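Long-range contact in adenylosuccinate lyase (Francisella tularensis subsp. tularensis SCHU S4, PDB 4EEI), which probably cleaves adenylosuccinate to AMP and fumarate, and likewise releases fumarate from the succinocarboxamide intermediate of de novo purine synthesis: residues V159-R164 with G227-A232. Sequence-based numbering, arbitrary orientation.
Sequences VEFKRR and GLIASA
Ala232 pushes its methyl group against both Phe161 and Glu160 on the facing segment, 159-164, which runs nearly antiparallel to 227-232 (170°, segment axes 9.9 Å apart). The methyl sits over one face of the phenyl ring in a CH-pi contact, Ala232 CB lying 3.8 Å from the centroid of the Phe161 ring and displaced toward its rim. Ile229 meets the same ring at its edge through CG2. The carboxylate of Glu160 flanks the methyl on another side: with CG anti to the backbone N and the chain extended beyond it, Glu160 reaches straight across, bringing OE2 to 3.5 Å from Ala232 CB.

Arg164 instead folds. Bends at chi2 (-73°) and chi3 (76°) lay its methylenes against the facing helix, where CD packs 3.5 Å from Leu228 CB and CB lies 3.6 Å from Ile229 CG1; Leu228 CD1 lies over one face of the guanidinium, toward its rim on the NE side.

No direct hydrogen bond joins the segments, but water does. One molecule donates to Glu160 OE2 (2.6 Å) and Leu228 O (2.7 Å) and accepts from Arg164 NH2, while a second donates to Glu160 OE1 and to Ala232 O (2.9 Å). Arg235 pairs with Glu160 OE1, which would favour the carboxylate form, and Arg164 forms salt bridges to Asp167 and to Asp217 of the second subunit.

Helices 151-173 and 217-244 are thus packed side by side in the long helical bundle characteristic of the fumarase/aspartase superfamily. Helix 94-131 closes round Phe161 with Leu117, Leu120, Cys121 and Leu124, whereas Leu292 of the second subunit packs on Leu228, and its backbone O is hydrogen-bonded to Ser231 OG.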
ATOM      1  N   VAL B 159     -23.016 -13.445   1.099  1.00 18.17           N
ATOM      2  CA  VAL B 159     -22.873 -13.340  -0.347  1.00 19.65           C
ATOM      3  C   VAL B 159     -21.503 -12.792  -0.742  1.00 20.61           C
ATOM      4  O   VAL B 159     -20.957 -13.174  -1.777  1.00 20.48           O
ATOM      5  CB  VAL B 159     -24.010 -12.529  -1.017  1.00 22.35           C
ATOM      6  CG1 VAL B 159     -25.342 -13.247  -0.840  1.00 23.70           C
ATOM      7  CG2 VAL B 159     -24.080 -11.106  -0.453  1.00 21.51           C
ATOM      8  N   GLU B 160     -20.937 -11.918   0.082  1.00 19.89           N
ATOM      9  CA  GLU B 160     -19.617 -11.366  -0.229  1.00 22.16           C
ATOM     10  C   GLU B 160     -18.538 -12.445  -0.110  1.00 19.39           C
ATOM     11  O   GLU B 160     -17.688 -12.585  -0.991  1.00 18.48           O
ATOM     12  CB  GLU B 160     -19.273 -10.171   0.670  1.00 20.71           C
ATOM     13  CG  GLU B 160     -17.891  -9.593   0.369  1.00 25.91           C
ATOM     14  CD  GLU B 160     -17.525  -8.389   1.234  1.00 30.02           C
ATOM     15  OE1 GLU B 160     -18.267  -8.086   2.205  1.00 28.65           O
ATOM     16  OE2 GLU B 160     -16.482  -7.750   0.942  1.00 26.49           O
ATOM     17  N   PHE B 161     -18.573 -13.204   0.983  1.00 18.25           N
ATOM     18  CA  PHE B 161     -17.639 -14.311   1.155  1.00 18.36           C
ATOM     19  C   PHE B 161     -17.845 -15.396   0.091  1.00 20.27           C
ATOM     20  O   PHE B 161     -16.880 -16.044  -0.315  1.00 20.38           O
ATOM     21  CB  PHE B 161     -17.731 -14.901   2.577  1.00 17.98           C
ATOM     22  CG  PHE B 161     -16.987 -14.096   3.608  1.00 19.15           C
ATOM     23  CD1 PHE B 161     -15.595 -14.179   3.691  1.00 19.07           C
ATOM     24  CD2 PHE B 161     -17.663 -13.247   4.479  1.00 19.08           C
ATOM     25  CE1 PHE B 161     -14.883 -13.434   4.639  1.00 18.86           C
ATOM     26  CE2 PHE B 161     -16.962 -12.498   5.443  1.00 19.86           C
ATOM     27  CZ  PHE B 161     -15.569 -12.595   5.519  1.00 20.97           C
ATOM     28  N   LYS B 162     -19.083 -15.584  -0.375  1.00 17.07           N
ATOM     29  CA  LYS B 162     -19.319 -16.514  -1.495  1.00 16.92           C
ATOM     30  C   LYS B 162     -18.726 -16.001  -2.815  1.00 18.07           C
ATOM     31  O   LYS B 162     -18.280 -16.791  -3.663  1.00 19.33           O
ATOM     32  CB  LYS B 162     -20.816 -16.829  -1.670  1.00 16.54           C
ATOM     33  CG  LYS B 162     -21.412 -17.693  -0.556  1.00 21.45           C
ATOM     34  CD  LYS B 162     -21.073 -19.176  -0.743  1.00 22.43           C
ATOM     35  CE  LYS B 162     -21.815 -19.747  -1.941  1.00 29.55           C
ATOM     36  NZ  LYS B 162     -21.175 -20.994  -2.463  1.00 31.14           N
ATOM     37  N   ARG B 163     -18.737 -14.688  -3.018  1.00 15.60           N
ATOM     38  CA  ARG B 163     -18.082 -14.140  -4.205  1.00 16.96           C
ATOM     39  C   ARG B 163     -16.591 -14.469  -4.139  1.00 19.03           C
ATOM     40  O   ARG B 163     -15.981 -14.824  -5.151  1.00 20.41           O
ATOM     41  CB  ARG B 163     -18.313 -12.625  -4.326  1.00 20.71           C
ATOM     42  CG  ARG B 163     -19.732 -12.247  -4.749  1.00 20.24           C
ATOM     43  CD  ARG B 163     -19.856 -10.750  -5.099  1.00 21.62           C
ATOM     44  NE  ARG B 163     -19.754  -9.846  -3.942  1.00 21.82           N
ATOM     45  CZ  ARG B 163     -20.781  -9.523  -3.161  1.00 21.12           C
ATOM     46  NH1 ARG B 163     -21.978 -10.063  -3.372  1.00 18.70           N
ATOM     47  NH2 ARG B 163     -20.621  -8.668  -2.161  1.00 23.23           N
ATOM     48  N   ARG B 164     -16.011 -14.373  -2.947  1.00 17.08           N
ATOM     49  CA  ARG B 164     -14.588 -14.686  -2.780  1.00 17.19           C
ATOM     50  C   ARG B 164     -14.343 -16.185  -2.922  1.00 19.09           C
ATOM     51  O   ARG B 164     -13.324 -16.606  -3.480  1.00 22.32           O
ATOM     52  CB  ARG B 164     -14.080 -14.195  -1.424  1.00 18.59           C
ATOM     53  CG  ARG B 164     -14.268 -12.698  -1.186  1.00 17.92           C
ATOM     54  CD  ARG B 164     -13.293 -11.830  -2.009  1.00 18.03           C
ATOM     55  NE  ARG B 164     -13.684 -11.728  -3.419  1.00 17.91           N
ATOM     56  CZ  ARG B 164     -14.637 -10.919  -3.876  1.00 19.31           C
ATOM     57  NH1 ARG B 164     -14.939 -10.905  -5.168  1.00 20.78           N
ATOM     58  NH2 ARG B 164     -15.287 -10.119  -3.038  1.00 21.15           N
ATOM     59  N   GLY B 227      -6.526 -10.439  -0.396  1.00 18.77           N
ATOM     60  CA  GLY B 227      -6.708  -9.051   0.018  1.00 17.94           C
ATOM     61  C   GLY B 227      -8.175  -8.648   0.044  1.00 20.58           C
ATOM     62  O   GLY B 227      -8.619  -7.901   0.933  1.00 20.70           O
ATOM     63  N   LEU B 228      -8.933  -9.137  -0.933  1.00 16.95           N
ATOM     64  CA  LEU B 228     -10.371  -8.863  -1.001  1.00 19.11           C
ATOM     65  C   LEU B 228     -11.099  -9.582   0.124  1.00 20.56           C
ATOM     66  O   LEU B 228     -12.060  -9.047   0.704  1.00 20.16           O
ATOM     67  CB  LEU B 228     -10.937  -9.305  -2.353  1.00 15.23           C
ATOM     68  CG  LEU B 228     -10.475  -8.525  -3.584  1.00 20.12           C
ATOM     69  CD1 LEU B 228     -10.864  -9.277  -4.844  1.00 23.27           C
ATOM     70  CD2 LEU B 228     -11.111  -7.143  -3.611  1.00 18.97           C
ATOM     71  N   ILE B 229     -10.655 -10.802   0.430  1.00 19.52           N
ATOM     72  CA  ILE B 229     -11.204 -11.532   1.572  1.00 15.83           C
ATOM     73  C   ILE B 229     -10.945 -10.741   2.855  1.00 18.52           C
ATOM     74  O   ILE B 229     -11.807 -10.665   3.740  1.00 18.70           O
ATOM     75  CB  ILE B 229     -10.596 -12.940   1.682  1.00 14.61           C
ATOM     76  CG1 ILE B 229     -11.057 -13.801   0.504  1.00 18.06           C
ATOM     77  CG2 ILE B 229     -10.998 -13.617   3.021  1.00 17.62           C
ATOM     78  CD1 ILE B 229     -10.358 -15.155   0.393  1.00 21.88           C
ATOM     79  N   ALA B 230      -9.764 -10.136   2.947  1.00 16.73           N
ATOM     80  CA  ALA B 230      -9.404  -9.362   4.131  1.00 20.79           C
ATOM     81  C   ALA B 230     -10.367  -8.196   4.340  1.00 20.08           C
ATOM     82  O   ALA B 230     -10.741  -7.884   5.471  1.00 19.14           O
ATOM     83  CB  ALA B 230      -7.954  -8.869   4.039  1.00 20.02           C
ATOM     84  N   SER B 231     -10.768  -7.545   3.255  1.00 19.62           N
ATOM     85  CA  SER B 231     -11.789  -6.497   3.343  1.00 18.98           C
ATOM     86  C   SER B 231     -13.140  -7.031   3.809  1.00 20.34           C
ATOM     87  O   SER B 231     -13.871  -6.354   4.537  1.00 21.87           O
ATOM     88  CB  SER B 231     -11.963  -5.800   1.998  1.00 19.22           C
ATOM     89  OG  SER B 231     -10.868  -4.936   1.771  1.00 26.84           O
ATOM     90  N   ALA B 232     -13.491  -8.228   3.357  1.00 18.49           N
ATOM     91  CA  ALA B 232     -14.723  -8.879   3.807  1.00 20.53           C
ATOM     92  C   ALA B 232     -14.661  -9.196   5.303  1.00 19.05           C
ATOM     93  O   ALA B 232     -15.639  -9.008   6.041  1.00 18.79           O
ATOM     94  CB  ALA B 232     -14.958 -10.154   3.009  1.00 19.28           C
TER
HETATM   95  O   HOH W   1     -14.518  -8.991  -0.331  1.00 20.09           O
HETATM   96  O   HOH W   2     -18.332  -9.077   5.039  1.00 20.95           O
HETATM   97  O   HOH W   3     -16.108  -5.621   2.252  1.00 25.63           O